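Local coordinates for protein diaminopropionate ammonia-lyase (Escherichia coli, PDB 4D9N) that uses pyridoxal 5'-phosphate to catalyse alpha,beta-elimination of both L- and D-2,3-diaminopropionate, giving pyruvate and ammonia, at residues R43-C48 / K65-R70; Q87-K92 / M113-T118; N252-I257 / C305-I310. All coordinates share one frame; numbering follows the deposited sequence.

Contact 1 (R43-C48 / K65-R70); sequences RPTPLC and KDESKR
One antiparallel edge of the mixed sheet in this fold type II pyridoxal-phosphate enzyme lies where Leu47, on strand 47-49, faces Lys65 of strand 61-66 as a non-hydrogen-bonded pair. Beside them Asp66 N donates an almost straight bond of 2.9 Å to Pro46 O; proline has no N-H to give, but its carbonyl accepts here. Just ahead, the buried Thr45 gives the largest share of the contact. With chi1 at 60°, OG1 lies between the backbone N and the carbonyl carbon and donates to Glu67 OE2 over 2.6 Å, coming from above the carboxylate plane. Arg70 holds that carboxylate side-on, NE to OE1 and NH2 to OE2, both on syn lone pairs, so OE2 accepts from two donors. Lys65, bent at its second torsion, curls back until NZ gives a 2.6 Å bond to Thr45 O. Glu212 of helix 197-219 forms salt bridges with both Lys65 and Arg70, which probably balances the buried charge. Threonine suits this place because its two branches do different work: while OG1 meets the acid, CG2 rests over the centre of the Arg70 guanidinium, 3.4 Å above its plane.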
ATOM      1  N   ARG A  43      20.915   2.517 -15.731  1.00 41.52           N
ATOM      2  CA  ARG A  43      19.950   1.510 -16.164  1.00 41.99           C
ATOM      3  C   ARG A  43      18.630   2.225 -16.458  1.00 40.58           C
ATOM      4  O   ARG A  43      18.202   3.068 -15.667  1.00 39.76           O
ATOM      5  CB  ARG A  43      19.757   0.443 -15.076  1.00 42.77           C
ATOM      6  CG  ARG A  43      18.857  -0.724 -15.464  1.00 44.07           C
ATOM      7  CD  ARG A  43      18.745  -1.732 -14.328  1.00 45.22           C
ATOM      8  NE  ARG A  43      17.715  -2.745 -14.576  1.00 46.37           N
ATOM      9  CZ  ARG A  43      16.487  -2.732 -14.055  1.00 46.17           C
ATOM     10  NH1 ARG A  43      16.100  -1.755 -13.237  1.00 45.39           N
ATOM     11  NH2 ARG A  43      15.637  -3.708 -14.350  1.00 46.74           N
ATOM     12  N   PRO A  44      17.990   1.904 -17.602  1.00 40.42           N
ATOM     13  CA  PRO A  44      16.674   2.485 -17.873  1.00 39.23           C
ATOM     14  C   PRO A  44      15.711   2.162 -16.739  1.00 38.07           C
ATOM     15  O   PRO A  44      15.647   1.014 -16.297  1.00 38.43           O
ATOM     16  CB  PRO A  44      16.231   1.780 -19.161  1.00 40.23           C
ATOM     17  CG  PRO A  44      17.497   1.349 -19.816  1.00 41.41           C
ATOM     18  CD  PRO A  44      18.446   1.027 -18.696  1.00 41.56           C
ATOM     19  N   THR A  45      14.994   3.171 -16.254  1.00 36.61           N
ATOM     20  CA  THR A  45      14.040   2.972 -15.167  1.00 35.74           C
ATOM     21  C   THR A  45      12.822   2.179 -15.648  1.00 35.97           C
ATOM     22  O   THR A  45      12.385   2.345 -16.788  1.00 36.11           O
ATOM     23  CB  THR A  45      13.583   4.303 -14.533  1.00 34.51           C
ATOM     24  OG1 THR A  45      12.949   5.118 -15.520  1.00 34.16           O
ATOM     25  CG2 THR A  45      14.761   5.050 -13.923  1.00 33.95           C
ATOM     26  N   PRO A  46      12.281   1.304 -14.783  1.00 35.99           N
ATOM     27  CA  PRO A  46      11.161   0.445 -15.167  1.00 36.41           C
ATOM     28  C   PRO A  46       9.971   1.217 -15.728  1.00 36.16           C
ATOM     29  O   PRO A  46       9.617   2.285 -15.217  1.00 35.35           O
ATOM     30  CB  PRO A  46      10.768  -0.228 -13.849  1.00 36.11           C
ATOM     31  CG  PRO A  46      12.023  -0.245 -13.050  1.00 36.12           C
ATOM     32  CD  PRO A  46      12.745   1.022 -13.412  1.00 35.70           C
ATOM     33  N   LEU A  47       9.387   0.685 -16.796  1.00 36.92           N
ATOM     34  CA  LEU A  47       8.083   1.128 -17.258  1.00 37.01           C
ATOM     35  C   LEU A  47       7.099   0.036 -16.874  1.00 37.49           C
ATOM     36  O   LEU A  47       7.019  -1.004 -17.532  1.00 38.65           O
ATOM     37  CB  LEU A  47       8.076   1.375 -18.769  1.00 37.56           C
ATOM     38  CG  LEU A  47       6.774   1.938 -19.350  1.00 37.56           C
ATOM     39  CD1 LEU A  47       6.579   3.392 -18.945  1.00 36.61           C
ATOM     40  CD2 LEU A  47       6.755   1.797 -20.862  1.00 38.55           C
ATOM     41  N   CYS A  48       6.370   0.271 -15.789  1.00 37.09           N
ATOM     42  CA  CYS A  48       5.511  -0.748 -15.196  1.00 37.44           C
ATOM     43  C   CYS A  48       4.127  -0.764 -15.836  1.00 37.81           C
ATOM     44  O   CYS A  48       3.482   0.283 -15.972  1.00 37.36           O
ATOM     45  CB  CYS A  48       5.402  -0.537 -13.687  1.00 36.80           C
ATOM     46  SG  CYS A  48       6.992  -0.491 -12.821  1.00 37.31           S
ATOM     47  N   LYS A  65       6.249   5.179 -15.785  1.00 32.72           N
ATOM     48  CA  LYS A  65       7.699   5.337 -15.789  1.00 32.27           C
ATOM     49  C   LYS A  65       8.156   5.639 -14.365  1.00 31.44           C
ATOM     50  O   LYS A  65       7.885   6.719 -13.836  1.00 30.90           O
ATOM     51  CB  LYS A  65       8.103   6.468 -16.743  1.00 32.18           C
ATOM     52  CG  LYS A  65       9.597   6.597 -17.010  1.00 32.24           C
ATOM     53  CD  LYS A  65      10.143   5.374 -17.726  1.00 33.07           C
ATOM     54  CE  LYS A  65      11.547   5.619 -18.249  1.00 33.45           C
ATOM     55  NZ  LYS A  65      12.250   4.333 -18.497  1.00 34.19           N
ATOM     56  N   ASP A  66       8.840   4.671 -13.756  1.00 31.31           N
ATOM     57  CA  ASP A  66       9.221   4.745 -12.343  1.00 30.66           C
ATOM     58  C   ASP A  66      10.587   5.396 -12.147  1.00 30.41           C
ATOM     59  O   ASP A  66      11.612   4.715 -12.070  1.00 30.71           O
ATOM     60  CB  ASP A  66       9.192   3.349 -11.703  1.00 30.85           C
ATOM     61  CG  ASP A  66       9.336   3.386 -10.183  1.00 30.44           C
ATOM     62  OD1 ASP A  66       9.361   4.487  -9.593  1.00 29.80           O
ATOM     63  OD2 ASP A  66       9.414   2.299  -9.570  1.00 30.86           O
ATOM     64  N   GLU A  67      10.588   6.718 -12.035  1.00 29.94           N
ATOM     65  CA  GLU A  67      11.831   7.475 -11.922  1.00 29.92           C
ATOM     66  C   GLU A  67      12.444   7.458 -10.519  1.00 29.78           C
ATOM     67  O   GLU A  67      13.430   8.154 -10.255  1.00 29.81           O
ATOM     68  CB  GLU A  67      11.635   8.901 -12.430  1.00 29.69           C
ATOM     69  CG  GLU A  67      11.573   8.989 -13.947  1.00 30.18           C
ATOM     70  CD  GLU A  67      12.860   8.532 -14.618  1.00 30.75           C
ATOM     71  OE1 GLU A  67      13.948   9.029 -14.247  1.00 30.72           O
ATOM     72  OE2 GLU A  67      12.777   7.677 -15.524  1.00 31.33           O
ATOM     73  N   SER A  68      11.863   6.661  -9.626  1.00 29.64           N
ATOM     74  CA  SER A  68      12.448   6.450  -8.307  1.00 29.71           C
ATOM     75  C   SER A  68      13.677   5.546  -8.414  1.00 30.32           C
ATOM     76  O   SER A  68      14.484   5.476  -7.489  1.00 30.56           O
ATOM     77  CB  SER A  68      11.423   5.855  -7.338  1.00 29.36           C
ATOM     78  OG  SER A  68      11.188   4.490  -7.616  1.00 29.66           O
ATOM     79  N   LYS A  69      13.810   4.867  -9.551  1.00 30.80           N
ATOM     80  CA  LYS A  69      14.933   3.965  -9.794  1.00 31.67           C
ATOM     81  C   LYS A  69      16.101   4.647 -10.512  1.00 31.95           C
ATOM     82  O   LYS A  69      17.087   3.992 -10.849  1.00 32.63           O
ATOM     83  CB  LYS A  69      14.471   2.733 -10.585  1.00 32.23           C
ATOM     84  CG  LYS A  69      13.295   1.978  -9.973  1.00 32.16           C
ATOM     85  CD  LYS A  69      13.651   1.324  -8.648  1.00 32.26           C
ATOM     86  CE  LYS A  69      12.493   0.502  -8.107  1.00 32.17           C
ATOM     87  NZ  LYS A  69      12.776   0.042  -6.720  1.00 32.38           N
ATOM     88  N   ARG A  70      15.989   5.958 -10.736  1.00 31.61           N
ATOM     89  CA  ARG A  70      17.024   6.731 -11.434  1.00 32.03           C
ATOM     90  C   ARG A  70      18.276   6.874 -10.566  1.00 32.41           C
ATOM     91  O   ARG A  70      18.377   7.792  -9.744  1.00 32.01           O
ATOM     92  CB  ARG A  70      16.478   8.101 -11.863  1.00 31.51           C
ATOM     93  CG  ARG A  70      17.417   8.942 -12.723  1.00 31.76           C
ATOM     94  CD  ARG A  70      17.711   8.294 -14.070  1.00 32.40           C
ATOM     95  NE  ARG A  70      16.509   8.142 -14.886  1.00 32.23           N
ATOM     96  CZ  ARG A  70      16.430   7.403 -15.988  1.00 32.86           C
ATOM     97  NH1 ARG A  70      17.483   6.722 -16.426  1.00 33.46           N
ATOM     98  NH2 ARG A  70      15.285   7.336 -16.654  1.00 32.93           N
TER
HETATM   99  O   HOH W   1      19.607   5.228 -14.786  1.00 30.34           O

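Contact 2 (Q87-K92 / M113-T118); sequences QLLCEK and MTFATT
Met113 and Phe115 press against Leu88, Leu89 and Lys92 where helix 81-92 packs on strand 114-118 of the four-stranded parallel sheet, a helix-on-sheet layer of an alpha/beta domain. Met113, just before the strand, sends its CB toward the helix. Its CG stands anti to the carbonyl carbon (chi1 -72°), and CB and CG serve as a spacer that carries the sulfur outward. SD is the first atom to touch the helix, 4.0 Å from Lys92 CD. The chain then bends at its third torsion and sets CE down on the helix surface, where it meets backbone and side chains together. CE lies 3.5 Å from Leu88 O and 3.7 Å from Leu89 CA. It touches Lys92 CB at 3.6 Å and also meets Leu89 CD2. Methionine suits this spot, since a long, unbranched, flexible chain can reach between helix side chains to the main chain itself. Lys92 runs alongside it in the opposite direction, lending its methylenes to the apolar contact while NZ makes a long, weak ion pair with Glu111. Phe115, rigid and broad, adds a second apolar surface beside Met113: Leu88 CD1 approaches its CE1 at 3.8 Å, neither over the face nor at the edge. Leu89 CD2, already against the methionine methyl, meets the ring edge-on near its plane, 3.5 Å from Phe115 CZ.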
ATOM      1  N   GLN A  87      27.792  20.113 -19.390  1.00 41.38           N
ATOM      2  CA  GLN A  87      27.879  21.009 -20.548  1.00 42.20           C
ATOM      3  C   GLN A  87      28.555  22.337 -20.205  1.00 42.91           C
ATOM      4  O   GLN A  87      29.297  22.889 -21.023  1.00 43.74           O
ATOM      5  CB  GLN A  87      26.497  21.259 -21.160  1.00 41.41           C
ATOM      6  CG  GLN A  87      25.920  20.085 -21.943  1.00 41.45           C
ATOM      7  CD  GLN A  87      26.458  19.952 -23.363  1.00 42.40           C
ATOM      8  OE1 GLN A  87      26.026  19.078 -24.111  1.00 42.60           O
ATOM      9  NE2 GLN A  87      27.395  20.816 -23.741  1.00 43.01           N
ATOM     10  N   LEU A  88      28.292  22.839 -18.999  1.00 42.94           N
ATOM     11  CA  LEU A  88      28.939  24.048 -18.489  1.00 44.05           C
ATOM     12  C   LEU A  88      30.436  23.840 -18.299  1.00 45.61           C
ATOM     13  O   LEU A  88      31.242  24.709 -18.642  1.00 46.25           O
ATOM     14  CB  LEU A  88      28.307  24.488 -17.165  1.00 43.17           C
ATOM     15  CG  LEU A  88      26.997  25.274 -17.223  1.00 42.48           C
ATOM     16  CD1 LEU A  88      26.371  25.338 -15.839  1.00 41.81           C
ATOM     17  CD2 LEU A  88      27.208  26.673 -17.785  1.00 42.79           C
ATOM     18  N   LEU A  89      30.789  22.681 -17.744  1.00 46.49           N
ATOM     19  CA  LEU A  89      32.177  22.269 -17.575  1.00 48.25           C
ATOM     20  C   LEU A  89      32.905  22.232 -18.915  1.00 49.73           C
ATOM     21  O   LEU A  89      33.992  22.792 -19.048  1.00 51.03           O
ATOM     22  CB  LEU A  89      32.247  20.895 -16.891  1.00 48.29           C
ATOM     23  CG  LEU A  89      32.405  20.737 -15.369  1.00 48.30           C
ATOM     24  CD1 LEU A  89      33.868  20.831 -14.958  1.00 49.90           C
ATOM     25  CD2 LEU A  89      31.559  21.709 -14.560  1.00 47.34           C
ATOM     26  N   CYS A  90      32.285  21.590 -19.904  1.00 50.21           N
ATOM     27  CA  CYS A  90      32.875  21.440 -21.234  1.00 51.95           C
ATOM     28  C   CYS A  90      33.029  22.768 -21.975  1.00 53.18           C
ATOM     29  O   CYS A  90      33.985  22.951 -22.731  1.00 54.67           O
ATOM     30  CB  CYS A  90      32.066  20.451 -22.072  1.00 51.54           C
ATOM     31  SG  CYS A  90      32.248  18.733 -21.545  1.00 51.20           S
ATOM     32  N   GLU A  91      32.091  23.687 -21.749  1.00 53.18           N
ATOM     33  CA  GLU A  91      32.138  25.015 -22.362  1.00 54.38           C
ATOM     34  C   GLU A  91      33.256  25.875 -21.768  1.00 55.79           C
ATOM     35  O   GLU A  91      34.069  26.438 -22.506  1.00 56.91           O
ATOM     36  CB  GLU A  91      30.786  25.726 -22.233  1.00 52.93           C
ATOM     37  N   LYS A  92      33.300  25.955 -20.439  1.00 56.39           N
ATOM     38  CA  LYS A  92      34.257  26.812 -19.738  1.00 58.16           C
ATOM     39  C   LYS A  92      35.687  26.261 -19.768  1.00 59.83           C
ATOM     40  O   LYS A  92      36.642  27.019 -19.954  1.00 61.06           O
ATOM     41  CB  LYS A  92      33.800  27.064 -18.295  1.00 57.91           C
ATOM     42  CG  LYS A  92      34.610  28.115 -17.544  1.00 59.17           C
ATOM     43  CD  LYS A  92      33.975  28.462 -16.205  1.00 58.73           C
ATOM     44  CE  LYS A  92      34.845  29.404 -15.387  1.00 60.11           C
ATOM     45  NZ  LYS A  92      36.060  28.738 -14.835  1.00 61.29           N
ATOM     46  N   MET A 113      34.471  25.294 -10.097  1.00 54.73           N
ATOM     47  CA  MET A 113      33.211  26.008 -10.254  1.00 52.82           C
ATOM     48  C   MET A 113      32.352  25.849  -9.007  1.00 51.41           C
ATOM     49  O   MET A 113      32.408  24.820  -8.327  1.00 51.03           O
ATOM     50  CB  MET A 113      32.440  25.497 -11.466  1.00 52.27           C
ATOM     51  CG  MET A 113      33.025  25.896 -12.808  1.00 53.00           C
ATOM     52  SD  MET A 113      31.736  25.986 -14.060  1.00 52.24           S
ATOM     53  CE  MET A 113      32.566  25.208 -15.438  1.00 52.91           C
ATOM     54  N   THR A 114      31.564  26.876  -8.708  1.00 50.35           N
ATOM     55  CA  THR A 114      30.580  26.800  -7.635  1.00 49.30           C
ATOM     56  C   THR A 114      29.182  26.975  -8.219  1.00 47.82           C
ATOM     57  O   THR A 114      28.843  28.042  -8.741  1.00 47.89           O
ATOM     58  CB  THR A 114      30.847  27.839  -6.527  1.00 50.10           C
ATOM     59  OG1 THR A 114      32.189  27.695  -6.046  1.00 51.50           O
ATOM     60  CG2 THR A 114      29.885  27.643  -5.365  1.00 49.75           C
ATOM     61  N   PHE A 115      28.387  25.910  -8.137  1.00 46.24           N
ATOM     62  CA  PHE A 115      27.025  25.909  -8.657  1.00 44.67           C
ATOM     63  C   PHE A 115      26.029  26.276  -7.570  1.00 44.24           C
ATOM     64  O   PHE A 115      25.951  25.614  -6.533  1.00 44.15           O
ATOM     65  CB  PHE A 115      26.673  24.546  -9.256  1.00 43.61           C
ATOM     66  CG  PHE A 115      27.568  24.130 -10.387  1.00 43.62           C
ATOM     67  CD1 PHE A 115      27.474  24.748 -11.630  1.00 43.40           C
ATOM     68  CD2 PHE A 115      28.500  23.115 -10.213  1.00 43.78           C
ATOM     69  CE1 PHE A 115      28.296  24.365 -12.677  1.00 43.75           C
ATOM     70  CE2 PHE A 115      29.323  22.725 -11.256  1.00 44.16           C
ATOM     71  CZ  PHE A 115      29.222  23.353 -12.488  1.00 44.30           C
ATOM     72  N   ALA A 116      25.270  27.338  -7.816  1.00 44.06           N
ATOM     73  CA  ALA A 116      24.286  27.820  -6.859  1.00 44.12           C
ATOM     74  C   ALA A 116      22.876  27.576  -7.380  1.00 43.36           C
ATOM     75  O   ALA A 116      22.563  27.914  -8.527  1.00 43.12           O
ATOM     76  CB  ALA A 116      24.508  29.296  -6.569  1.00 44.90           C
ATOM     77  N   THR A 117      22.034  26.976  -6.543  1.00 42.71           N
ATOM     78  CA  THR A 117      20.640  26.748  -6.913  1.00 42.06           C
ATOM     79  C   THR A 117      19.681  26.706  -5.723  1.00 41.82           C
ATOM     80  O   THR A 117      20.081  26.417  -4.592  1.00 42.05           O
ATOM     81  CB  THR A 117      20.474  25.489  -7.801  1.00 41.69           C
ATOM     82  OG1 THR A 117      19.323  25.644  -8.643  1.00 41.66           O
ATOM     83  CG2 THR A 117      20.332  24.218  -6.967  1.00 40.99           C
ATOM     84  N   THR A 118      18.419  27.024  -6.001  1.00 41.39           N
ATOM     85  CA  THR A 118      17.338  26.951  -5.029  1.00 41.26           C
ATOM     86  C   THR A 118      16.454  25.764  -5.383  1.00 40.34           C
ATOM     87  O   THR A 118      16.078  25.586  -6.543  1.00 40.00           O
ATOM     88  CB  THR A 118      16.490  28.242  -5.028  1.00 41.85           C
ATOM     89  OG1 THR A 118      17.330  29.367  -4.763  1.00 43.00           O
ATOM     90  CG2 THR A 118      15.400  28.187  -3.966  1.00 42.06           C
TER

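Contact 3 (N252-I257 / C305-I310); sequences NLHSII and CATQFI
His254 and Gln308 meet with their flat groups nearly perpendicular, ring and amide planes 79° apart. His254 NE2 donates a straight 2.9 Å bond to Gln308 OE1, which lies in the imidazole plane, yet the donor stands above the amide plane and not on a lone pair. The amide is steadied at its other end, where Gln308 NE2 bonds to Lys362 O and Asp12 OD2, a two-ended role that glutamine suits. Thr307 crosses the histidine at about a right angle, its CG2 over the ring face 3.9 Å from the centroid in a CH-pi contact, and the imidazole also stacks with His226. With an alanine in place of His254, Gln308 OE1 would probably lose this donor, and Thr307 CG2 and His226 the ring they lie against. Thr307 has OG1 beside its backbone N (chi1 -38°) and CG2 anti to that N, which turns the hydroxyl to Ser255 N, a 2.8 Å bond, while the methyl covers the ring. In return Thr307 N donates to Ser255 OG at 3.1 Å. Such short hydroxyl side chains can bind main-chain N-H groups where the pairing begins. Beyond them Ile256 and Gln308 lie side by side on one face of the sheet, and Ile256 CG2 packs on Ile310 CD1 at 3.5 Å. On the other face Ile257 CB meets the edge of Phe309 at CD2. Ser255 O, Ile257 N and Ile257 O bond in turn to Gln308 N, Gln308 O and Ile310 N, the parallel ladder of two neighbouring strands joined by a beta-alpha-beta crossover in an alpha/beta sheet.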
ATOM      1  N   ASN A 252      -1.904  13.177 -32.630  1.00 57.29           N
ATOM      2  CA  ASN A 252      -2.243  11.789 -32.303  1.00 57.51           C
ATOM      3  C   ASN A 252      -1.835  11.370 -30.891  1.00 54.22           C
ATOM      4  O   ASN A 252      -1.733  10.178 -30.585  1.00 54.12           O
ATOM      5  CB  ASN A 252      -1.648  10.839 -33.348  1.00 59.82           C
ATOM      6  CG  ASN A 252      -2.242  11.048 -34.728  1.00 63.70           C
ATOM      7  OD1 ASN A 252      -1.561  10.880 -35.739  1.00 65.66           O
ATOM      8  ND2 ASN A 252      -3.517  11.420 -34.777  1.00 65.18           N
ATOM      9  N   LEU A 253      -1.606  12.363 -30.037  1.00 51.58           N
ATOM     10  CA  LEU A 253      -1.276  12.130 -28.641  1.00 48.73           C
ATOM     11  C   LEU A 253      -2.119  13.063 -27.780  1.00 47.80           C
ATOM     12  O   LEU A 253      -2.004  14.289 -27.878  1.00 47.45           O
ATOM     13  CB  LEU A 253       0.215  12.381 -28.389  1.00 46.73           C
ATOM     14  CG  LEU A 253       1.021  11.464 -27.456  1.00 44.90           C
ATOM     15  CD1 LEU A 253       2.322  12.143 -27.056  1.00 42.94           C
ATOM     16  CD2 LEU A 253       0.249  11.043 -26.214  1.00 44.01           C
ATOM     17  N   HIS A 254      -2.974  12.477 -26.948  1.00 47.63           N
ATOM     18  CA  HIS A 254      -3.823  13.251 -26.047  1.00 47.08           C
ATOM     19  C   HIS A 254      -3.063  13.559 -24.783  1.00 44.32           C
ATOM     20  O   HIS A 254      -3.062  12.772 -23.832  1.00 43.60           O
ATOM     21  CB  HIS A 254      -5.119  12.499 -25.752  1.00 48.54           C
ATOM     22  CG  HIS A 254      -6.230  13.379 -25.234  1.00 49.11           C
ATOM     23  ND1 HIS A 254      -7.336  13.644 -25.949  1.00 51.80           N
ATOM     24  CD2 HIS A 254      -6.371  14.061 -24.026  1.00 47.73           C
ATOM     25  CE1 HIS A 254      -8.146  14.453 -25.241  1.00 51.94           C
ATOM     26  NE2 HIS A 254      -7.553  14.708 -24.065  1.00 49.50           N
ATOM     27  N   SER A 255      -2.400  14.711 -24.770  1.00 43.10           N
ATOM     28  CA  SER A 255      -1.528  15.091 -23.661  1.00 40.99           C
ATOM     29  C   SER A 255      -2.251  15.921 -22.611  1.00 40.82           C
ATOM     30  O   SER A 255      -2.980  16.859 -22.936  1.00 41.86           O
ATOM     31  CB  SER A 255      -0.292  15.836 -24.168  1.00 40.32           C
ATOM     32  OG  SER A 255      -0.646  16.968 -24.943  1.00 41.82           O
ATOM     33  N   ILE A 256      -2.040  15.563 -21.346  1.00 39.63           N
ATOM     34  CA  ILE A 256      -2.700  16.236 -20.234  1.00 39.85           C
ATOM     35  C   ILE A 256      -1.675  16.728 -19.215  1.00 38.68           C
ATOM     36  O   ILE A 256      -0.856  15.951 -18.717  1.00 37.99           O
ATOM     37  CB  ILE A 256      -3.739  15.321 -19.543  1.00 40.46           C
ATOM     38  CG1 ILE A 256      -4.760  14.785 -20.555  1.00 42.16           C
ATOM     39  CG2 ILE A 256      -4.457  16.079 -18.439  1.00 41.02           C
ATOM     40  CD1 ILE A 256      -5.417  13.483 -20.147  1.00 42.70           C
ATOM     41  N   ILE A 257      -1.727  18.023 -18.916  1.00 38.92           N
ATOM     42  CA  ILE A 257      -0.822  18.627 -17.943  1.00 38.04           C
ATOM     43  C   ILE A 257      -1.547  18.810 -16.611  1.00 38.54           C
ATOM     44  O   ILE A 257      -2.617  19.420 -16.553  1.00 39.97           O
ATOM     45  CB  ILE A 257      -0.196  19.941 -18.477  1.00 38.42           C
ATOM     46  CG1 ILE A 257       0.983  19.636 -19.409  1.00 37.59           C
ATOM     47  CG2 ILE A 257       0.301  20.828 -17.342  1.00 38.53           C
ATOM     48  CD1 ILE A 257       0.610  19.108 -20.778  1.00 38.02           C
ATOM     49  N   CYS A 305       1.427  22.304 -28.090  1.00 47.06           N
ATOM     50  CA  CYS A 305       1.197  20.862 -28.263  1.00 46.50           C
ATOM     51  C   CYS A 305       0.392  20.154 -27.167  1.00 45.78           C
ATOM     52  O   CYS A 305       0.024  18.987 -27.329  1.00 45.64           O
ATOM     53  CB  CYS A 305       2.532  20.141 -28.482  1.00 46.36           C
ATOM     54  SG  CYS A 305       3.421  20.670 -29.968  1.00 47.20           S
ATOM     55  N   ALA A 306       0.123  20.844 -26.061  1.00 45.45           N
ATOM     56  CA  ALA A 306      -0.707  20.274 -24.996  1.00 44.78           C
ATOM     57  C   ALA A 306      -2.177  20.260 -25.406  1.00 45.38           C
ATOM     58  O   ALA A 306      -2.687  21.238 -25.958  1.00 46.23           O
ATOM     59  CB  ALA A 306      -0.520  21.030 -23.689  1.00 44.38           C
ATOM     60  N   THR A 307      -2.844  19.140 -25.143  1.00 45.11           N
ATOM     61  CA  THR A 307      -4.255  18.981 -25.475  1.00 45.57           C
ATOM     62  C   THR A 307      -5.125  19.618 -24.393  1.00 45.82           C
ATOM     63  O   THR A 307      -6.012  20.423 -24.696  1.00 46.41           O
ATOM     64  CB  THR A 307      -4.638  17.496 -25.651  1.00 45.23           C
ATOM     65  OG1 THR A 307      -3.568  16.792 -26.295  1.00 44.75           O
ATOM     66  CG2 THR A 307      -5.911  17.362 -26.479  1.00 46.14           C
ATOM     67  N   GLN A 308      -4.855  19.265 -23.136  1.00 45.26           N
ATOM     68  CA  GLN A 308      -5.640  19.752 -22.001  1.00 45.73           C
ATOM     69  C   GLN A 308      -4.791  20.102 -20.778  1.00 45.21           C
ATOM     70  O   GLN A 308      -3.722  19.525 -20.566  1.00 44.57           O
ATOM     71  CB  GLN A 308      -6.715  18.727 -21.622  1.00 45.83           C
ATOM     72  CG  GLN A 308      -7.866  18.632 -22.617  1.00 46.72           C
ATOM     73  CD  GLN A 308      -8.757  17.425 -22.385  1.00 47.22           C
ATOM     74  OE1 GLN A 308      -8.324  16.408 -21.842  1.00 46.67           O
ATOM     75  NE2 GLN A 308     -10.012  17.531 -22.806  1.00 48.35           N
ATOM     76  N   PHE A 309      -5.277  21.059 -19.989  1.00 45.85           N
ATOM     77  CA  PHE A 309      -4.668  21.414 -18.707  1.00 45.59           C
ATOM     78  C   PHE A 309      -5.610  21.051 -17.561  1.00 45.80           C
ATOM     79  O   PHE A 309      -6.818  21.292 -17.646  1.00 46.95           O
ATOM     80  CB  PHE A 309      -4.355  22.913 -18.632  1.00 46.46           C
ATOM     81  CG  PHE A 309      -3.566  23.440 -19.799  1.00 46.76           C
ATOM     82  CD1 PHE A 309      -4.171  24.265 -20.743  1.00 47.64           C
ATOM     83  CD2 PHE A 309      -2.216  23.134 -19.948  1.00 46.27           C
ATOM     84  CE1 PHE A 309      -3.451  24.764 -21.818  1.00 48.07           C
ATOM     85  CE2 PHE A 309      -1.490  23.631 -21.022  1.00 46.63           C
ATOM     86  CZ  PHE A 309      -2.109  24.447 -21.958  1.00 47.48           C
ATOM     87  N   ILE A 310      -5.055  20.476 -16.494  1.00 44.97           N
ATOM     88  CA  ILE A 310      -5.841  20.122 -15.312  1.00 44.88           C
ATOM     89  C   ILE A 310      -5.370  20.858 -14.059  1.00 45.12           C
ATOM     90  O   ILE A 310      -4.177  20.875 -13.739  1.00 44.57           O
ATOM     91  CB  ILE A 310      -5.872  18.593 -15.065  1.00 44.10           C
ATOM     92  CG1 ILE A 310      -6.739  17.901 -16.124  1.00 44.31           C
ATOM     93  CG2 ILE A 310      -6.392  18.272 -13.665  1.00 44.09           C
ATOM     94  CD1 ILE A 310      -6.845  16.399 -15.961  1.00 43.60           C
TER

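Contacts 1, 2 and 3 follow one another along the chain, each closing before the next opens, and all belong to the pyridoxal-phosphate-dependent enzyme fold. Contacts 1 and 3 belong to the same mixed sheet, with centres about 23 Å apart: the first pairs strands 47-49 and 61-66 at one end, and the third pairs 254-260 with 308-312 toward the other. Contact 2 belongs to the separate four-stranded parallel sheet, its centre about 27 Å from that of contact 1 and 34 Å from that of contact 3. Chain leaving strand 61-66 enters helix 81-92, passing from one sheet's layer to the other's. The side chains of Glu67 in contact 1 and of Phe115 and Ile257 in contacts 2 and 3 lie about 12, 14 and 14 Å from bound D-serine, consistent with a framework role.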